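Local structure of segregation protein (Thermus thermophilus, 1WCV) at residues L34-L39 with E241-V246; P76-H81 with I222-P227; V115-P120 with L128-A133. The protein hydrolyses ATP and binds double-stranded DNA cooperatively in an ATP-dependent manner, forming nucleoprotein filaments, and probably takes part in chromosome partitioning. One frame throughout, in Å; residues are numbered along the deposited sequence.

Contact 1 of 3, residues L34-L39 with E241-V246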
loop_
_atom_site.group_PDB
_atom_site.type_symbol
_atom_site.label_atom_id
_atom_site.label_comp_id
_atom_site.label_asym_id
_atom_site.label_seq_id
_atom_site.Cartn_x
_atom_site.Cartn_y
_atom_site.Cartn_z
ATOM N N LEU A 34 -16.594 7.697 -1.505
ATOM C CA LEU A 34 -16.354 7.633 -0.070
ATOM C C LEU A 34 -17.332 8.572 0.628
ATOM O O LEU A 34 -17.299 8.726 1.847
ATOM C CB LEU A 34 -14.919 8.045 0.268
ATOM C CG LEU A 34 -13.834 6.997 0.016
ATOM C CD1 LEU A 34 -12.474 7.559 0.420
ATOM C CD2 LEU A 34 -14.148 5.742 0.818
ATOM N N GLY A 35 -18.196 9.205 -0.160
ATOM C CA GLY A 35 -19.180 10.115 0.396
ATOM C C GLY A 35 -18.713 11.552 0.519
ATOM O O GLY A 35 -19.210 12.302 1.362
ATOM N N LYS A 36 -17.763 11.945 -0.323
ATOM C CA LYS A 36 -17.237 13.307 -0.298
ATOM C C LYS A 36 -17.782 14.122 -1.468
ATOM O O LYS A 36 -17.939 13.593 -2.569
ATOM C CB LYS A 36 -15.710 13.282 -0.406
ATOM C CG LYS A 36 -14.987 12.443 0.635
ATOM C CD LYS A 36 -14.981 13.100 2.000
ATOM C CE LYS A 36 -14.065 12.344 2.948
ATOM N NZ LYS A 36 -13.962 12.991 4.283
ATOM N N ARG A 37 -18.080 15.399 -1.231
ATOM C CA ARG A 37 -18.540 16.275 -2.306
ATOM C C ARG A 37 -17.220 16.682 -2.944
ATOM O O ARG A 37 -16.404 17.345 -2.308
ATOM C CB ARG A 37 -19.237 17.522 -1.762
ATOM C CG ARG A 37 -20.447 17.256 -0.888
ATOM C CD ARG A 37 -21.244 18.535 -0.692
ATOM N NE ARG A 37 -22.023 18.513 0.540
ATOM C CZ ARG A 37 -21.491 18.576 1.756
ATOM N NH1 ARG A 37 -22.271 18.549 2.827
ATOM N NH2 ARG A 37 -20.178 18.676 1.900
ATOM N N VAL A 38 -17.013 16.295 -4.195
ATOM C CA VAL A 38 -15.751 16.578 -4.859
ATOM C C VAL A 38 -15.829 17.362 -6.155
ATOM O O VAL A 38 -16.680 17.109 -7.006
ATOM C CB VAL A 38 -15.012 15.253 -5.146
ATOM C CG1 VAL A 38 -13.716 15.512 -5.906
ATOM C CG2 VAL A 38 -14.748 14.523 -3.840
ATOM N N LEU A 39 -14.908 18.309 -6.296
ATOM C CA LEU A 39 -14.805 19.118 -7.496
ATOM C C LEU A 39 -13.445 18.839 -8.139
ATOM O O LEU A 39 -12.413 18.934 -7.481
ATOM C CB LEU A 39 -14.896 20.608 -7.160
ATOM C CG LEU A 39 -14.620 21.537 -8.344
ATOM C CD1 LEU A 39 -15.664 21.321 -9.433
ATOM C CD2 LEU A 39 -14.635 22.976 -7.867
ATOM N N GLU A 241 -5.905 5.957 1.357
ATOM C CA GLU A 241 -4.605 6.376 1.839
ATOM C C GLU A 241 -4.505 7.898 1.793
ATOM O O GLU A 241 -3.928 8.521 2.686
ATOM C CB GLU A 241 -3.479 5.724 1.025
ATOM C CG GLU A 241 -2.155 5.732 1.786
ATOM C CD GLU A 241 -1.015 5.093 1.030
ATOM O OE1 GLU A 241 -1.259 4.470 -0.030
ATOM O OE2 GLU A 241 0.132 5.215 1.514
ATOM N N VAL A 242 -5.078 8.499 0.755
ATOM C CA VAL A 242 -5.064 9.948 0.657
ATOM C C VAL A 242 -5.882 10.546 1.805
ATOM O O VAL A 242 -5.442 11.497 2.448
ATOM C CB VAL A 242 -5.634 10.428 -0.698
ATOM C CG1 VAL A 242 -6.022 11.917 -0.608
ATOM C CG2 VAL A 242 -4.585 10.231 -1.800
ATOM N N MET A 243 -7.063 9.995 2.082
ATOM C CA MET A 243 -7.859 10.539 3.186
ATOM C C MET A 243 -7.133 10.383 4.520
ATOM O O MET A 243 -7.233 11.243 5.392
ATOM C CB MET A 243 -9.233 9.874 3.276
ATOM C CG MET A 243 -10.251 10.403 2.282
ATOM S SD MET A 243 -10.242 12.223 2.106
ATOM C CE MET A 243 -10.530 12.798 3.821
ATOM N N ALA A 244 -6.409 9.280 4.684
ATOM C CA ALA A 244 -5.661 9.058 5.913
ATOM C C ALA A 244 -4.610 10.158 6.076
ATOM O O ALA A 244 -4.409 10.680 7.169
ATOM C CB ALA A 244 -4.994 7.694 5.877
ATOM N N ARG A 245 -3.930 10.510 4.988
ATOM C CA ARG A 245 -2.926 11.557 5.067
ATOM C C ARG A 245 -3.559 12.929 5.279
ATOM O O ARG A 245 -3.013 13.751 6.010
ATOM C CB ARG A 245 -2.036 11.563 3.818
ATOM C CG ARG A 245 -1.152 10.333 3.746
ATOM C CD ARG A 245 0.071 10.523 2.872
ATOM N NE ARG A 245 0.871 9.300 2.842
ATOM C CZ ARG A 245 2.073 9.201 2.284
ATOM N NH1 ARG A 245 2.624 10.260 1.698
ATOM N NH2 ARG A 245 2.732 8.049 2.328
ATOM N N VAL A 246 -4.702 13.183 4.650
ATOM C CA VAL A 246 -5.372 14.472 4.833
ATOM C C VAL A 246 -5.721 14.636 6.310
ATOM O O VAL A 246 -5.488 15.688 6.905
ATOM C CB VAL A 246 -6.674 14.573 3.995
ATOM C CG1 VAL A 246 -7.520 15.754 4.480
ATOM C CG2 VAL A 246 -6.336 14.747 2.516
#

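Contact 2 of 3, residues P76-H81 with I222-P227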
loop_
_atom_site.group_PDB
_atom_site.type_symbol
_atom_site.label_atom_id
_atom_site.label_comp_id
_atom_site.label_asym_id
_atom_site.label_seq_id
_atom_site.Cartn_x
_atom_site.Cartn_y
_atom_site.Cartn_z
ATOM N N PRO A 76 -21.772 17.656 -13.882
ATOM C CA PRO A 76 -21.827 16.470 -13.023
ATOM C C PRO A 76 -21.338 15.237 -13.778
ATOM O O PRO A 76 -21.732 14.992 -14.918
ATOM C CB PRO A 76 -23.303 16.386 -12.652
ATOM C CG PRO A 76 -23.969 16.870 -13.909
ATOM C CD PRO A 76 -23.126 18.080 -14.285
ATOM N N VAL A 77 -20.467 14.463 -13.143
ATOM C CA VAL A 77 -19.937 13.266 -13.773
ATOM C C VAL A 77 -19.508 12.239 -12.734
ATOM O O VAL A 77 -18.863 12.574 -11.737
ATOM C CB VAL A 77 -18.732 13.605 -14.677
ATOM C CG1 VAL A 77 -17.634 14.265 -13.855
ATOM C CG2 VAL A 77 -18.216 12.343 -15.354
ATOM N N ASP A 78 -19.883 10.986 -12.986
ATOM C CA ASP A 78 -19.565 9.854 -12.121
ATOM C C ASP A 78 -19.580 10.157 -10.625
ATOM O O ASP A 78 -18.667 9.760 -9.897
ATOM C CB ASP A 78 -18.202 9.263 -12.495
ATOM C CG ASP A 78 -17.947 7.921 -11.824
ATOM O OD1 ASP A 78 -16.769 7.557 -11.625
ATOM O OD2 ASP A 78 -18.934 7.224 -11.503
ATOM N N GLY A 79 -20.605 10.861 -10.167
ATOM C CA GLY A 79 -20.702 11.157 -8.750
ATOM C C GLY A 79 -20.007 12.407 -8.241
ATOM O O GLY A 79 -20.117 12.726 -7.061
ATOM N N PHE A 80 -19.271 13.107 -9.101
ATOM C CA PHE A 80 -18.617 14.339 -8.668
ATOM C C PHE A 80 -18.835 15.463 -9.673
ATOM O O PHE A 80 -19.557 15.293 -10.652
ATOM C CB PHE A 80 -17.110 14.130 -8.430
ATOM C CG PHE A 80 -16.362 13.579 -9.614
ATOM C CD1 PHE A 80 -16.342 12.211 -9.869
ATOM C CD2 PHE A 80 -15.650 14.427 -10.461
ATOM C CE1 PHE A 80 -15.626 11.693 -10.945
ATOM C CE2 PHE A 80 -14.930 13.922 -11.542
ATOM C CZ PHE A 80 -14.914 12.553 -11.787
ATOM N N HIS A 81 -18.228 16.617 -9.422
ATOM C CA HIS A 81 -18.374 17.752 -10.325
ATOM C C HIS A 81 -17.059 18.121 -10.997
ATOM O O HIS A 81 -16.013 18.146 -10.355
ATOM C CB HIS A 81 -18.918 18.967 -9.568
ATOM C CG HIS A 81 -20.339 18.818 -9.117
ATOM N ND1 HIS A 81 -20.979 19.770 -8.352
ATOM C CD2 HIS A 81 -21.245 17.835 -9.330
ATOM C CE1 HIS A 81 -22.219 19.378 -8.114
ATOM N NE2 HIS A 81 -22.406 18.207 -8.696
ATOM N N ILE A 222 -12.275 4.595 -14.225
ATOM C CA ILE A 222 -12.042 3.161 -14.157
ATOM C C ILE A 222 -13.155 2.477 -13.350
ATOM O O ILE A 222 -13.442 1.294 -13.537
ATOM C CB ILE A 222 -10.656 2.844 -13.544
ATOM C CG1 ILE A 222 -10.314 1.372 -13.770
ATOM C CG2 ILE A 222 -10.637 3.176 -12.058
ATOM C CD1 ILE A 222 -10.175 0.997 -15.225
ATOM N N ALA A 223 -13.790 3.223 -12.455
ATOM C CA ALA A 223 -14.882 2.651 -11.671
ATOM C C ALA A 223 -16.066 2.342 -12.597
ATOM O O ALA A 223 -16.799 1.370 -12.384
ATOM C CB ALA A 223 -15.304 3.619 -10.578
ATOM N N GLN A 224 -16.249 3.171 -13.620
ATOM C CA GLN A 224 -17.340 2.976 -14.578
ATOM C C GLN A 224 -16.966 1.936 -15.622
ATOM O O GLN A 224 -17.778 1.088 -15.984
ATOM C CB GLN A 224 -17.673 4.280 -15.319
ATOM C CG GLN A 224 -18.273 5.385 -14.476
ATOM C CD GLN A 224 -18.406 6.684 -15.251
ATOM O OE1 GLN A 224 -17.416 7.237 -15.737
ATOM N NE2 GLN A 224 -19.634 7.178 -15.370
ATOM N N HIS A 225 -15.728 2.005 -16.095
ATOM C CA HIS A 225 -15.241 1.107 -17.141
ATOM C C HIS A 225 -14.922 -0.340 -16.758
ATOM O O HIS A 225 -15.275 -1.275 -17.477
ATOM C CB HIS A 225 -14.004 1.733 -17.790
ATOM C CG HIS A 225 -13.512 0.992 -18.992
ATOM N ND1 HIS A 225 -14.269 0.846 -20.135
ATOM C CD2 HIS A 225 -12.340 0.358 -19.233
ATOM C CE1 HIS A 225 -13.583 0.154 -21.027
ATOM N NE2 HIS A 225 -12.409 -0.154 -20.506
ATOM N N ALA A 226 -14.232 -0.528 -15.638
ATOM C CA ALA A 226 -13.849 -1.866 -15.199
ATOM C C ALA A 226 -13.615 -1.812 -13.697
ATOM O O ALA A 226 -12.477 -1.844 -13.242
ATOM C CB ALA A 226 -12.573 -2.302 -15.920
ATOM N N PRO A 227 -14.700 -1.739 -12.911
ATOM C CA PRO A 227 -14.666 -1.664 -11.445
ATOM C C PRO A 227 -13.929 -2.760 -10.679
ATOM O O PRO A 227 -13.587 -2.570 -9.507
ATOM C CB PRO A 227 -16.147 -1.575 -11.074
ATOM C CG PRO A 227 -16.810 -2.344 -12.161
ATOM C CD PRO A 227 -16.093 -1.839 -13.390
HETATM O O HOH W 1 -21.337 6.633 -12.691
#

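Contact 3 of 3, residues V115-P120 with L128-A133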
loop_
_atom_site.group_PDB
_atom_site.type_symbol
_atom_site.label_atom_id
_atom_site.label_comp_id
_atom_site.label_asym_id
_atom_site.label_seq_id
_atom_site.Cartn_x
_atom_site.Cartn_y
_atom_site.Cartn_z
ATOM N N VAL A 115 -11.302 19.475 -3.324
ATOM C CA VAL A 115 -11.138 20.045 -4.654
ATOM C C VAL A 115 -9.816 19.553 -5.239
ATOM O O VAL A 115 -8.761 19.780 -4.657
ATOM C CB VAL A 115 -11.109 21.583 -4.593
ATOM C CG1 VAL A 115 -11.075 22.156 -6.010
ATOM C CG2 VAL A 115 -12.324 22.096 -3.825
ATOM N N LEU A 116 -9.886 18.857 -6.368
ATOM C CA LEU A 116 -8.682 18.336 -7.024
ATOM C C LEU A 116 -8.350 19.205 -8.225
ATOM O O LEU A 116 -9.216 19.486 -9.050
ATOM C CB LEU A 116 -8.895 16.885 -7.481
ATOM C CG LEU A 116 -8.739 15.776 -6.429
ATOM C CD1 LEU A 116 -9.595 16.067 -5.209
ATOM C CD2 LEU A 116 -9.134 14.437 -7.048
ATOM N N LEU A 117 -7.095 19.630 -8.325
ATOM C CA LEU A 117 -6.675 20.478 -9.439
ATOM C C LEU A 117 -5.686 19.738 -10.322
ATOM O O LEU A 117 -4.554 19.509 -9.911
ATOM C CB LEU A 117 -6.006 21.741 -8.903
ATOM C CG LEU A 117 -6.737 22.521 -7.814
ATOM C CD1 LEU A 117 -5.794 23.559 -7.218
ATOM C CD2 LEU A 117 -7.986 23.176 -8.398
ATOM N N ASP A 118 -6.107 19.364 -11.527
ATOM C CA ASP A 118 -5.221 18.660 -12.449
ATOM C C ASP A 118 -4.375 19.693 -13.182
ATOM O O ASP A 118 -4.805 20.264 -14.179
ATOM C CB ASP A 118 -6.031 17.824 -13.443
ATOM C CG ASP A 118 -5.158 16.887 -14.255
ATOM O OD1 ASP A 118 -4.061 16.524 -13.767
ATOM O OD2 ASP A 118 -5.564 16.497 -15.372
ATOM N N ALA A 119 -3.162 19.910 -12.679
ATOM C CA ALA A 119 -2.238 20.899 -13.230
ATOM C C ALA A 119 -1.434 20.446 -14.437
ATOM O O ALA A 119 -1.054 19.282 -14.555
ATOM C CB ALA A 119 -1.284 21.356 -12.140
ATOM N N PRO A 120 -1.161 21.375 -15.362
ATOM C CA PRO A 120 -0.381 21.017 -16.548
ATOM C C PRO A 120 1.080 20.851 -16.131
ATOM O O PRO A 120 1.485 21.316 -15.066
ATOM C CB PRO A 120 -0.593 22.210 -17.474
ATOM C CG PRO A 120 -0.755 23.346 -16.529
ATOM C CD PRO A 120 -1.623 22.773 -15.426
ATOM N N LEU A 128 1.522 26.960 -11.690
ATOM C CA LEU A 128 1.831 27.810 -10.555
ATOM C C LEU A 128 0.554 28.246 -9.843
ATOM O O LEU A 128 0.506 28.290 -8.618
ATOM C CB LEU A 128 2.637 29.030 -11.014
ATOM C CG LEU A 128 3.211 29.943 -9.928
ATOM C CD1 LEU A 128 2.101 30.720 -9.266
ATOM C CD2 LEU A 128 3.967 29.116 -8.900
ATOM N N ASN A 129 -0.481 28.574 -10.604
ATOM C CA ASN A 129 -1.742 28.985 -9.987
ATOM C C ASN A 129 -2.352 27.840 -9.177
ATOM O O ASN A 129 -3.025 28.066 -8.171
ATOM C CB ASN A 129 -2.733 29.457 -11.057
ATOM C CG ASN A 129 -2.704 30.958 -11.249
ATOM O OD1 ASN A 129 -3.314 31.708 -10.481
ATOM N ND2 ASN A 129 -1.975 31.409 -12.263
ATOM N N ALA A 130 -2.110 26.611 -9.615
ATOM C CA ALA A 130 -2.632 25.448 -8.906
ATOM C C ALA A 130 -1.901 25.310 -7.574
ATOM O O ALA A 130 -2.517 25.102 -6.526
ATOM C CB ALA A 130 -2.432 24.189 -9.749
ATOM N N LEU A 131 -0.582 25.451 -7.624
ATOM C CA LEU A 131 0.240 25.329 -6.433
ATOM C C LEU A 131 -0.002 26.448 -5.431
ATOM O O LEU A 131 0.129 26.248 -4.224
ATOM C CB LEU A 131 1.716 25.293 -6.822
ATOM C CG LEU A 131 2.123 24.072 -7.647
ATOM C CD1 LEU A 131 3.620 24.082 -7.909
ATOM C CD2 LEU A 131 1.720 22.818 -6.897
ATOM N N ALA A 132 -0.355 27.625 -5.933
ATOM C CA ALA A 132 -0.602 28.768 -5.062
ATOM C C ALA A 132 -1.964 28.691 -4.392
ATOM O O ALA A 132 -2.199 29.350 -3.382
ATOM C CB ALA A 132 -0.483 30.068 -5.856
ATOM N N ALA A 133 -2.852 27.865 -4.937
ATOM C CA ALA A 133 -4.199 27.728 -4.388
ATOM C C ALA A 133 -4.418 26.467 -3.552
ATOM O O ALA A 133 -5.333 26.404 -2.725
ATOM C CB ALA A 133 -5.209 27.769 -5.519
#

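Contact 1 of 3, residues L34-L39 with E241-V246
Met-243 carries the helical side of this contact, meeting Lys-36 and Leu-34 from the turn that leads into strand 38-42. Its terminal methyl meets the lysine tip to tip: Met-243 CE lies 3.5 Å from Lys-36 NZ. One atom back the lysine chain is also close, Lys-36 CE being 3.9 Å from Met-243 SD, so this carbon lies by the sulfur while NZ meets the methyl. Leu-34 passes alongside in the opposite direction, and its CD1 stands 4.1 Å from Met-243 CG, an atom placed by chi1 alone. Two further bends, at chi2 (-43°) and chi3 (-57°), bring SD and CE to the lysine. Cutting Met-243 back to an alanine is likely to leave Lys-36 CE without the sulfur and methyl it lies against and to open a gap beside Leu-34. Next in the shell, Gly-35 closes helix 18-33 with a Schellman motif; with positive phi (89°) it ends the helix, and the chain goes on to strand 38-42. Outward from the pair, Met-243 also packs on Leu-31 of helix 18-33 and on Leu-114 of strand 114-118, which Lys-36 touches as well. The C-terminal helix 230-246 is thereby seated against the junction between the P-loop helix 18-33 and the central sheet.

Contact 2 of 3, residues P76-H81 with I222-P227
Asp-78 OD2 is gripped by a water and by Arg-33, and it lies over the chain of Gln-224. The water donates to Asp-78 OD2 at 2.7 Å and accepts a weak bond from Gln-224 NE2 at 3.2 Å, bridging the two segments; Arg-33 NH2 adds a salt bridge to the same oxygen. The other carboxylate oxygen, Asp-78 OD1, is hydrogen-bonded to Thr-221 OG1, so both oxygens are engaged, which should restrain the group's rotation. Direct contact is a stack of flat groups: carboxylate and amide planes differ by 10°, with Asp-78 CG 3.7 Å from Gln-224 CD. Gln-224 OE1 is bonded to Thr-221 N, which holds the amide beside the acid. Asp-78 sends its carboxylate to the helix through a chi1 of -168°, which sets CG opposite the backbone N, and OD1 also comes 4.3 Å from Ala-223 CB. The acid sits in a type I' turn from Val-77 to Phe-80, closed by Phe-80 N to Val-77 O at 2.7 Å. This beta-hairpin joins edge strand 75-77 to its antiparallel neighbour 80-83, and its acid docks on short helix 222-225 beside helix 18-33, whose Ala-29 touches Asp-78 and whose Tyr-30 touches Ala-223.

Contact 3 of 3, residues V115-P120 with L128-A133
Ala-119 and Leu-117 both face Ala-130, where strand 114-118 of the P-loop NTPase core meets the helix that follows it, 125-133. The strand lies in the middle of the sheet, between 38-42 and 8-11, and with the helix and the next strand, 136-142, it makes a parallel beta-alpha-beta crossover.

The side-chain pairs across the two segments are apolar. The methyl groups of the two alanines oppose each other, with Ala-119 CB 3.9 Å from Ala-130 CB, and the CA atoms of the same pair are 6.3 Å apart. Small residues on both sides permit this close approach of chain to helix. Two residues earlier, Leu-117 packs on the same alanine: its CD1 stands 4.3 Å from Ala-130 CB. All three residues are buried.

Polar groups turn elsewhere. The side chain of Asp-118 starts away from the helix, and its OD1 forms a salt bridge with Lys-20 while OD2 bonds Thr-21 OG1; both partners bind ATP, and Thr-21 also binds magnesium. Lys-20 NZ additionally donates to Ala-119 O, so the same short run of backbone packs on the helix and contacts the nucleotide-binding lysine. Nearer the loop, Pro-120 O is bonded to Thr-127 OG1, tying the strand exit back to the helix.

A methyl also lies against a backbone carbonyl. Leu-117 holds CG anti to its carbonyl carbon (chi1 -49°), which points the branch at the helix and leaves CD1 3.7 Å from Ala-130 O.

Contact 3 is the core member, with all of its touching residues buried, whereas contact 2 lies at the surface and contact 1 is partly buried. All three reach the same sheet: strand 38-42 stands between 80-83 and 114-118, and contact 1 probably bonds to each neighbour through backbone pairs, Val-38 O to His-81 N and Leu-39 O to Leu-116 N. Contacts 2 and 3 do not touch, their nearest atoms being about 7 Å apart. Chemistry follows depth: methyl-to-methyl packing in contact 3, a thioether against leucine and lysine in contact 1, and a carboxylate-amide stack with a water bridge in contact 2. Helices 222-225 and 230-246, consecutive in the chain, serve contacts 2 and 1.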